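Local coordinates for aryl acylamidase (bacterium CSBL00001, PDB 4YJ6), which probably hydrolyses the amide bond of aryl acylamides, releasing an arylamine and a carboxylate, at residues A[18-22]-A[23-27]; A[200-204]-A[205-209]; A[364-367]-A[368-372]; A[449-453]-A[454-458]. All coordinates share one frame; numbering follows the deposited sequence.

Contact 1 (A[18-22]-A[23-27])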
loop_
_atom_site.group_PDB
_atom_site.type_symbol
_atom_site.label_atom_id
_atom_site.label_comp_id
_atom_site.label_asym_id
_atom_site.label_seq_id
_atom_site.Cartn_x
_atom_site.Cartn_y
_atom_site.Cartn_z
ATOM N N GLU A 18 1.501 -19.528 -14.885
ATOM C CA GLU A 18 1.161 -20.624 -15.805
ATOM C C GLU A 18 2.133 -20.691 -16.988
ATOM O O GLU A 18 2.512 -21.793 -17.432
ATOM C CB GLU A 18 -0.294 -20.465 -16.267
ATOM C CG GLU A 18 -0.711 -21.405 -17.399
ATOM C CD GLU A 18 -0.707 -22.864 -17.011
ATOM O OE1 GLU A 18 -0.728 -23.182 -15.796
ATOM O OE2 GLU A 18 -0.685 -23.703 -17.941
ATOM N N LEU A 19 2.511 -19.529 -17.527
ATOM C CA LEU A 19 3.460 -19.455 -18.642
ATOM C C LEU A 19 4.787 -20.090 -18.231
ATOM O O LEU A 19 5.414 -20.816 -18.997
ATOM C CB LEU A 19 3.757 -18.011 -19.008
ATOM C CG LEU A 19 3.156 -17.332 -20.253
ATOM C CD1 LEU A 19 2.133 -18.165 -21.051
ATOM C CD2 LEU A 19 2.671 -15.925 -19.958
ATOM N N VAL A 20 5.210 -19.827 -17.002
ATOM C CA VAL A 20 6.502 -20.351 -16.557
ATOM C C VAL A 20 6.392 -21.852 -16.206
ATOM O O VAL A 20 7.241 -22.652 -16.613
ATOM C CB VAL A 20 7.037 -19.493 -15.364
ATOM C CG1 VAL A 20 8.218 -20.184 -14.682
ATOM C CG2 VAL A 20 7.426 -18.079 -15.864
ATOM N N LYS A 21 5.314 -22.251 -15.528
ATOM C CA LYS A 21 5.148 -23.636 -15.116
ATOM C C LYS A 21 5.029 -24.547 -16.332
ATOM O O LYS A 21 5.556 -25.675 -16.338
ATOM C CB LYS A 21 3.895 -23.801 -14.257
ATOM C CG LYS A 21 3.590 -25.249 -13.923
ATOM C CD LYS A 21 2.154 -25.466 -13.551
ATOM C CE LYS A 21 1.711 -26.882 -14.013
ATOM N NZ LYS A 21 1.885 -27.146 -15.517
ATOM N N SER A 22 4.332 -24.079 -17.357
ATOM C CA SER A 22 4.170 -24.869 -18.579
ATOM C C SER A 22 5.346 -24.766 -19.545
ATOM O O SER A 22 5.291 -25.301 -20.668
ATOM C CB SER A 22 2.889 -24.467 -19.301
ATOM O OG SER A 22 2.968 -23.131 -19.743
ATOM N N LYS A 23 6.413 -24.096 -19.107
ATOM C CA LYS A 23 7.622 -23.909 -19.910
ATOM C C LYS A 23 7.396 -23.139 -21.207
ATOM O O LYS A 23 8.148 -23.297 -22.171
ATOM C CB LYS A 23 8.296 -25.262 -20.201
ATOM C CG LYS A 23 8.567 -26.070 -18.940
ATOM C CD LYS A 23 9.197 -27.449 -19.238
ATOM C CE LYS A 23 9.340 -28.292 -17.960
ATOM N NZ LYS A 23 9.662 -29.747 -18.264
ATOM N N GLN A 24 6.374 -22.294 -21.254
ATOM C CA GLN A 24 6.197 -21.447 -22.422
ATOM C C GLN A 24 7.181 -20.293 -22.460
ATOM O O GLN A 24 7.525 -19.785 -23.530
ATOM C CB GLN A 24 4.794 -20.885 -22.481
ATOM C CG GLN A 24 3.736 -21.916 -22.818
ATOM C CD GLN A 24 2.358 -21.281 -22.817
ATOM O OE1 GLN A 24 2.062 -20.441 -23.654
ATOM N NE2 GLN A 24 1.539 -21.643 -21.833
ATOM N N ILE A 25 7.636 -19.872 -21.288
ATOM C CA ILE A 25 8.595 -18.785 -21.217
ATOM C C ILE A 25 9.544 -19.131 -20.080
ATOM O O ILE A 25 9.113 -19.657 -19.063
ATOM C CB ILE A 25 7.896 -17.421 -20.940
ATOM C CG1 ILE A 25 8.893 -16.268 -21.069
ATOM C CG2 ILE A 25 7.227 -17.406 -19.559
ATOM C CD1 ILE A 25 8.198 -14.880 -21.038
ATOM N N SER A 26 10.830 -18.864 -20.269
ATOM C CA SER A 26 11.818 -19.083 -19.215
ATOM C C SER A 26 11.785 -17.949 -18.193
ATOM O O SER A 26 11.574 -16.819 -18.562
ATOM C CB SER A 26 13.226 -19.072 -19.817
ATOM O OG SER A 26 14.189 -19.293 -18.773
ATOM N N PRO A 27 12.059 -18.266 -16.909
ATOM C CA PRO A 27 12.290 -17.204 -15.914
ATOM C C PRO A 27 13.327 -16.191 -16.414
ATOM O O PRO A 27 13.184 -14.997 -16.158
ATOM C CB PRO A 27 12.828 -17.965 -14.710
ATOM C CG PRO A 27 12.298 -19.352 -14.860
ATOM C CD PRO A 27 12.215 -19.611 -16.337
HETATM O O HOH W 1 9.641 -22.004 -17.643
#
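L19 and V20 meet K23, Q24 and I25 where helix 13-21 ends in a Schellman motif, with K23 at positive phi as its C-prime residue. Two backbone bonds define the motif: Q24 N donates to L19 O at 2.9 Å, and K23 N closes the shorter loop onto V20 O at 3.0 Å. A weak third bond runs from I25 N to the same L19 oxygen.

The tight part lies beneath this turn, where I25 folds back against the last helical turn. Its CG2 methyl sits 3.6 Å from L19 CB and 3.8 Å from V20 CG2, a branch lodged between two side chains. With CG1 anti to the backbone N (chi1 -172°), CG2 is the branch turned to the helix. Behind this cluster stand I67 of helix 53-69 and V30 of helix 27-45, both against V20.

The other flank is looser: K23 is extended and exposed, though it brushes I67, and Q24 lies on the surface. Even so, the Q24 amide is held, its NE2 donating to S22 OG at 2.9 Å with the hydroxyl close to the amide plane. S22 OG in turn donates to E18 O. Replacing S22 by an alanine is likely to leave Q24 NE2 without this acceptor and the amide less firmly held. L19 CD1 lies 3.5 Å from Q24 OE1, so the amide also rests on an apolar methyl. A water bridges the two limbs of the turn, donating to V20 O at 2.7 Å and to I25 O at 2.8 Å.

Contact 2 (A[200-204]-A[205-209])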
loop_
_atom_site.group_PDB
_atom_site.type_symbol
_atom_site.label_atom_id
_atom_site.label_comp_id
_atom_site.label_asym_id
_atom_site.label_seq_id
_atom_site.Cartn_x
_atom_site.Cartn_y
_atom_site.Cartn_z
ATOM N N PHE A 200 -4.554 -4.231 -1.243
ATOM C CA PHE A 200 -5.133 -5.067 -0.183
ATOM C C PHE A 200 -4.378 -4.890 1.140
ATOM O O PHE A 200 -3.192 -5.264 1.220
ATOM C CB PHE A 200 -5.122 -6.569 -0.557
ATOM C CG PHE A 200 -5.970 -7.392 0.377
ATOM C CD1 PHE A 200 -7.323 -7.567 0.112
ATOM C CD2 PHE A 200 -5.441 -7.936 1.529
ATOM C CE1 PHE A 200 -8.141 -8.291 0.976
ATOM C CE2 PHE A 200 -6.241 -8.667 2.404
ATOM C CZ PHE A 200 -7.602 -8.824 2.133
ATOM N N GLN A 201 -5.059 -4.340 2.154
ATOM C CA GLN A 201 -4.489 -4.121 3.496
ATOM C C GLN A 201 -5.063 -5.198 4.435
ATOM O O GLN A 201 -6.245 -5.150 4.804
ATOM C CB GLN A 201 -4.813 -2.691 4.000
ATOM C CG GLN A 201 -4.433 -2.448 5.501
ATOM C CD GLN A 201 -5.678 -2.366 6.350
ATOM O OE1 GLN A 201 -6.551 -1.529 6.086
ATOM N NE2 GLN A 201 -5.797 -3.238 7.348
ATOM N N PRO A 202 -4.236 -6.170 4.817
ATOM C CA PRO A 202 -4.770 -7.312 5.576
ATOM C C PRO A 202 -5.122 -6.973 7.016
ATOM O O PRO A 202 -4.678 -5.945 7.556
ATOM C CB PRO A 202 -3.584 -8.340 5.584
ATOM C CG PRO A 202 -2.513 -7.753 4.751
ATOM C CD PRO A 202 -2.783 -6.267 4.590
ATOM N N SER A 203 -5.883 -7.865 7.659
ATOM C CA SER A 203 -6.164 -7.738 9.086
ATOM C C SER A 203 -4.868 -7.649 9.862
ATOM O O SER A 203 -3.902 -8.319 9.499
ATOM C CB SER A 203 -6.894 -9.012 9.569
ATOM O OG SER A 203 -8.166 -9.114 8.945
ATOM N N ILE A 204 -4.861 -6.944 11.001
ATOM C CA ILE A 204 -3.654 -6.985 11.822
ATOM C C ILE A 204 -3.361 -8.459 12.220
ATOM O O ILE A 204 -4.250 -9.232 12.601
ATOM C CB ILE A 204 -3.748 -5.999 13.050
ATOM C CG1 ILE A 204 -2.426 -6.013 13.853
ATOM C CG2 ILE A 204 -4.930 -6.395 13.991
ATOM C CD1 ILE A 204 -1.159 -5.446 13.051
ATOM N N GLY A 205 -2.078 -8.831 12.135
ATOM C CA GLY A 205 -1.653 -10.199 12.448
ATOM C C GLY A 205 -1.750 -11.189 11.312
ATOM O O GLY A 205 -1.272 -12.314 11.456
ATOM N N ARG A 206 -2.394 -10.822 10.210
ATOM C CA ARG A 206 -2.569 -11.732 9.078
ATOM C C ARG A 206 -1.254 -11.948 8.326
ATOM O O ARG A 206 -0.895 -13.077 8.015
ATOM C CB ARG A 206 -3.647 -11.156 8.121
ATOM C CG ARG A 206 -3.967 -12.062 6.921
ATOM C CD ARG A 206 -4.631 -13.372 7.380
ATOM N NE ARG A 206 -5.959 -13.084 7.901
ATOM C CZ ARG A 206 -6.584 -13.795 8.846
ATOM N NH1 ARG A 206 -6.017 -14.838 9.431
ATOM N NH2 ARG A 206 -7.827 -13.449 9.202
ATOM N N VAL A 207 -0.548 -10.867 8.028
ATOM C CA VAL A 207 0.806 -10.940 7.416
ATOM C C VAL A 207 1.816 -10.458 8.461
ATOM O O VAL A 207 1.619 -9.419 9.104
ATOM C CB VAL A 207 0.862 -9.992 6.180
ATOM C CG1 VAL A 207 2.285 -9.934 5.538
ATOM C CG2 VAL A 207 -0.167 -10.420 5.153
ATOM N N PRO A 208 2.895 -11.207 8.676
ATOM C CA PRO A 208 3.844 -10.789 9.718
ATOM C C PRO A 208 4.390 -9.391 9.456
ATOM O O PRO A 208 4.599 -9.023 8.291
ATOM C CB PRO A 208 5.010 -11.814 9.591
ATOM C CG PRO A 208 4.441 -13.001 8.853
ATOM C CD PRO A 208 3.274 -12.474 7.996
ATOM N N PHE A 209 4.592 -8.605 10.512
ATOM C CA PHE A 209 5.294 -7.338 10.378
ATOM C C PHE A 209 6.393 -7.332 11.423
ATOM O O PHE A 209 6.105 -7.558 12.599
ATOM C CB PHE A 209 4.345 -6.142 10.632
ATOM C CG PHE A 209 4.926 -4.847 10.124
ATOM C CD1 PHE A 209 5.911 -4.193 10.847
ATOM C CD2 PHE A 209 4.543 -4.350 8.892
ATOM C CE1 PHE A 209 6.503 -3.020 10.357
ATOM C CE2 PHE A 209 5.115 -3.162 8.377
ATOM C CZ PHE A 209 6.100 -2.496 9.123
HETATM O O HOH W 2 -1.300 -8.065 8.472
#
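P202 and V207 make the apolar touch across this bend: CG of the proline ring lies 3.6 Å from V207 CG2, the two side chains meeting at a slant. R206 adds its aliphatic root, with CB 3.8 Å from P202 CB, so the proline is met by both residues beyond the turn.

What brings them together is a type II beta turn from S203 to R206, with I204 and G205 at its corners. R206 N donates to S203 O at 3.0 Å, a fairly straight bond (160° at the hydrogen) whose donor stands above the carbonyl plane. G205, at the third position, has phi 86°, and a side chain there would run into the carbonyl oxygen of I204, so the turn calls for glycine. A water 2.8 Å from S203 O accepts from V207 N at 2.9 Å and bridges the two.

The next shell fixes the polar ends. CG of R206 is anti to the backbone N (chi1 -177°) and the chain then bends at chi2 and chi3, carrying NE to a salt bridge with D467. The same carboxylate oxygen is hydrogen-bonded to S203 OG, so D467 ties both limbs of the bend to the start of helix 467-480. On the strand side, Q201 NE2 donates to P202 O at 2.9 Å, while Q201 OE1 is held by S443 and T436.

M238 packs on P202, R206 and V207. The bend thus leaves the end of strand 198-201, flanked in the large mixed sheet by strands 223-228 and 443-451, and touches helix 231-241 through M238 and helix 467-480 through D467.

Contact 3 (A[364-367]-A[368-372])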
loop_
_atom_site.group_PDB
_atom_site.type_symbol
_atom_site.label_atom_id
_atom_site.label_comp_id
_atom_site.label_asym_id
_atom_site.label_seq_id
_atom_site.Cartn_x
_atom_site.Cartn_y
_atom_site.Cartn_z
ATOM N N ALA A 364 9.319 14.925 20.807
ATOM C CA ALA A 364 10.626 14.628 21.415
ATOM C C ALA A 364 10.531 14.378 22.933
ATOM O O ALA A 364 11.242 13.514 23.500
ATOM C CB ALA A 364 11.614 15.775 21.120
ATOM N N ASP A 365 9.659 15.143 23.576
ATOM C CA ASP A 365 9.362 14.977 25.006
ATOM C C ASP A 365 7.851 14.871 25.252
ATOM O O ASP A 365 7.296 15.493 26.159
ATOM C CB ASP A 365 9.963 16.131 25.808
ATOM C CG ASP A 365 11.478 16.177 25.682
ATOM O OD1 ASP A 365 12.152 15.306 26.291
ATOM O OD2 ASP A 365 12.004 17.056 24.946
ATOM N N ILE A 366 7.178 14.078 24.420
ATOM C CA ILE A 366 5.733 13.942 24.527
ATOM C C ILE A 366 5.376 13.427 25.914
ATOM O O ILE A 366 6.070 12.562 26.454
ATOM C CB ILE A 366 5.194 12.989 23.447
ATOM C CG1 ILE A 366 3.658 12.973 23.468
ATOM C CG2 ILE A 366 5.805 11.560 23.581
ATOM C CD1 ILE A 366 3.089 12.198 22.321
ATOM N N SER A 367 4.307 13.947 26.498
ATOM C CA SER A 367 3.947 13.557 27.858
ATOM C C SER A 367 3.145 12.278 27.834
ATOM O O SER A 367 2.509 11.956 26.834
ATOM C CB SER A 367 3.105 14.630 28.521
ATOM O OG SER A 367 1.850 14.753 27.878
ATOM N N VAL A 368 3.162 11.561 28.952
ATOM C CA VAL A 368 2.384 10.347 29.087
ATOM C C VAL A 368 0.889 10.711 28.977
ATOM O O VAL A 368 0.119 9.924 28.459
ATOM C CB VAL A 368 2.732 9.577 30.402
ATOM C CG1 VAL A 368 2.384 10.397 31.633
ATOM C CG2 VAL A 368 2.040 8.216 30.455
ATOM N N GLN A 369 0.503 11.902 29.427
ATOM C CA GLN A 369 -0.895 12.343 29.287
ATOM C C GLN A 369 -1.277 12.423 27.809
ATOM O O GLN A 369 -2.359 12.001 27.431
ATOM C CB GLN A 369 -1.113 13.690 29.971
ATOM C CG GLN A 369 -1.033 13.609 31.508
ATOM C CD GLN A 369 0.402 13.554 32.051
ATOM O OE1 GLN A 369 1.365 13.934 31.376
ATOM N NE2 GLN A 369 0.542 13.067 33.283
ATOM N N GLN A 370 -0.381 12.953 26.973
ATOM C CA GLN A 370 -0.674 13.082 25.553
ATOM C C GLN A 370 -0.737 11.717 24.877
ATOM O O GLN A 370 -1.603 11.471 24.025
ATOM C CB GLN A 370 0.384 13.937 24.838
ATOM C CG GLN A 370 0.104 14.109 23.348
ATOM C CD GLN A 370 -1.135 14.947 23.103
ATOM O OE1 GLN A 370 -1.089 16.175 23.217
ATOM N NE2 GLN A 370 -2.253 14.293 22.789
ATOM N N ILE A 371 0.211 10.848 25.219
ATOM C CA ILE A 371 0.200 9.480 24.724
ATOM C C ILE A 371 -1.124 8.805 25.067
ATOM O O ILE A 371 -1.764 8.195 24.201
ATOM C CB ILE A 371 1.386 8.680 25.328
ATOM C CG1 ILE A 371 2.697 9.183 24.730
ATOM C CG2 ILE A 371 1.207 7.181 25.052
ATOM C CD1 ILE A 371 3.910 8.619 25.462
ATOM N N SER A 372 -1.578 8.996 26.304
ATOM C CA SER A 372 -2.806 8.353 26.780
ATOM C C SER A 372 -4.012 8.913 26.045
ATOM O O SER A 372 -4.939 8.189 25.724
ATOM C CB SER A 372 -2.980 8.546 28.301
ATOM O OG SER A 372 -1.894 7.946 28.995
#
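The backbone of S367 is extended (psi 157°) and that of V368 already helical, so the chain enters helix 368-389 at this step, with S367 as its N-cap. The first helical bond follows at once: I371 N donates to S367 O at 3.0 Å, nearly straight and in the carbonyl plane.

The S367 side chain supplies the capping bond. Its OG accepts from Q370 N at 3.0 Å, giving an N-H of the first turn a partner where the chain has no preceding helical carbonyl. OG sits between the backbone N and the carbonyl carbon (chi1 66°), which turns it over the mouth of the helix. Q369 bends back at chi2 and brings OE1 to 3.4 Å from S367 CB.

I366, just ahead of the cap, and I371, in the first turn, form a hydrophobic staple across it. I366 CD1 meets I371 CG1 at 3.9 Å, and I366 CG1 is 3.7 Å from Q370 CB; I366 crosses both side chains at about a right angle. R324 and I328 of helix 315-339 cover I366 as well, joining this surface turn to the long helix beside it. With an alanine in place of I366, the staple would probably be lost, leaving a gap between I371, the Q370 stem and helix 315-339. One turn on, the S372 hydroxyl donates to V368 O at 2.9 Å, and S372 N reaches that oxygen from the opposite face.

Contact 4 (A[449-453]-A[454-458])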
loop_
_atom_site.group_PDB
_atom_site.type_symbol
_atom_site.label_atom_id
_atom_site.label_comp_id
_atom_site.label_asym_id
_atom_site.label_seq_id
_atom_site.Cartn_x
_atom_site.Cartn_y
_atom_site.Cartn_z
ATOM N N GLY A 449 -13.632 3.923 -10.761
ATOM C CA GLY A 449 -13.856 4.695 -11.983
ATOM C C GLY A 449 -12.915 5.870 -12.139
ATOM O O GLY A 449 -11.943 6.011 -11.400
ATOM N N LEU A 450 -13.183 6.731 -13.130
ATOM C CA LEU A 450 -12.369 7.923 -13.343
ATOM C C LEU A 450 -13.210 9.193 -13.183
ATOM O O LEU A 450 -14.410 9.199 -13.485
ATOM C CB LEU A 450 -11.794 7.951 -14.762
ATOM C CG LEU A 450 -11.015 6.742 -15.234
ATOM C CD1 LEU A 450 -10.635 6.961 -16.705
ATOM C CD2 LEU A 450 -9.768 6.517 -14.332
ATOM N N ILE A 451 -12.564 10.237 -12.682
ATOM C CA ILE A 451 -13.149 11.569 -12.591
ATOM C C ILE A 451 -12.191 12.472 -13.323
ATOM O O ILE A 451 -11.018 12.601 -12.952
ATOM C CB ILE A 451 -13.342 11.996 -11.114
ATOM C CG1 ILE A 451 -14.373 11.051 -10.466
ATOM C CG2 ILE A 451 -13.798 13.482 -11.008
ATOM C CD1 ILE A 451 -14.476 11.137 -8.941
ATOM N N ASP A 452 -12.678 13.070 -14.410
ATOM C CA ASP A 452 -11.822 13.921 -15.243
ATOM C C ASP A 452 -10.500 13.219 -15.601
ATOM O O ASP A 452 -9.433 13.822 -15.555
ATOM C CB ASP A 452 -11.539 15.232 -14.522
ATOM C CG ASP A 452 -11.058 16.343 -15.471
ATOM O OD1 ASP A 452 -11.265 16.212 -16.701
ATOM O OD2 ASP A 452 -10.481 17.349 -14.982
ATOM N N GLY A 453 -10.593 11.944 -15.954
ATOM C CA GLY A 453 -9.463 11.202 -16.484
ATOM C C GLY A 453 -8.545 10.595 -15.418
ATOM O O GLY A 453 -7.588 9.910 -15.760
ATOM N N LEU A 454 -8.837 10.839 -14.138
ATOM C CA LEU A 454 -7.968 10.364 -13.055
ATOM C C LEU A 454 -8.715 9.352 -12.158
ATOM O O LEU A 454 -9.923 9.436 -11.946
ATOM C CB LEU A 454 -7.467 11.528 -12.210
ATOM C CG LEU A 454 -6.528 12.528 -12.885
ATOM C CD1 LEU A 454 -6.126 13.580 -11.868
ATOM C CD2 LEU A 454 -5.315 11.780 -13.463
ATOM N N PRO A 455 -7.983 8.360 -11.644
ATOM C CA PRO A 455 -8.694 7.324 -10.901
ATOM C C PRO A 455 -9.131 7.755 -9.515
ATOM O O PRO A 455 -8.488 8.597 -8.882
ATOM C CB PRO A 455 -7.628 6.206 -10.748
ATOM C CG PRO A 455 -6.654 6.453 -11.912
ATOM C CD PRO A 455 -6.600 7.968 -11.990
ATOM N N ALA A 456 -10.185 7.122 -9.033
ATOM C CA ALA A 456 -10.601 7.256 -7.629
ATOM C C ALA A 456 -10.962 5.881 -7.101
ATOM O O ALA A 456 -11.536 5.063 -7.818
ATOM C CB ALA A 456 -11.854 8.193 -7.491
ATOM N N GLY A 457 -10.699 5.648 -5.814
ATOM C CA GLY A 457 -10.998 4.359 -5.235
ATOM C C GLY A 457 -12.127 4.315 -4.223
ATOM O O GLY A 457 -12.468 5.319 -3.573
HETATM N N MSE A 458 -12.721 3.131 -4.102
HETATM C CA MSE A 458 -13.647 2.862 -3.008
HETATM C C MSE A 458 -13.029 1.864 -2.035
HETATM O O MSE A 458 -12.423 0.886 -2.457
HETATM C CB MSE A 458 -14.926 2.256 -3.559
HETATM C CG MSE A 458 -15.742 1.651 -2.462
HETATM SE SE MSE A 458 -17.471 1.200 -3.255
HETATM C CE MSE A 458 -16.929 -0.357 -4.199
#
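L454 is the residue most deeply covered here, and its backbone is gripped by I451 in both directions. I451 N donates to L454 O at 2.9 Å, in the plane of that carbonyl, while L454 N returns a 3.0 Å bond to I451 O from above the carbonyl plane. L454 O also takes a CA-H...O contact from L450 CA. The side chain leads away from the turn on the face it shares with I451: CG is anti to the carbonyl carbon (chi1 -66°), and CD2 grazes only the adjacent G453, 3.7 Å from G453 O. What the contact buries of L454 is therefore chiefly its backbone and CB.

A456 continues along the strand on the same face as L454 and I451. Its CB faces I451 CD1 at 4.2 Å, a light touch, and L289 of helix 284-299 packs on A456. M403 comes against both I451 and L454.

These residues belong to a tight beta hairpin of strands 443-451 and 454-462, closed by a type I' turn from I451 to L454. D452 and G453 occupy its corners, both at positive phi, which by itself favours glycine at G453.

G449 O accepts a longer bond from A456 N (3.2 Å) and a CA-H...O contact from P455 CA. On the opposite face of the hairpin, L450 pairs with P455 in a non-hydrogen-bonded position, laying CD2 3.9 Å from P455 CG. Y486 packs on L450 and F154 on P455.

In the fold
Contacts 2 and 4 are joined through the large mixed sheet, where strand 198-201, which leads into contact 2, neighbours strand 443-451 of the contact 4 hairpin. Their centres are about 27 Å apart and their nearest atoms about 9 Å. Contact 2 is the most central of the four, about 12 Å from the middle of the chain, against about 18 Å for contact 4. Contacts 1 and 3 each lie about 29 Å out, on opposite sides, their centres about 56 Å apart. Contact 1 ends a helix and contact 3 begins one. None of the four touches another.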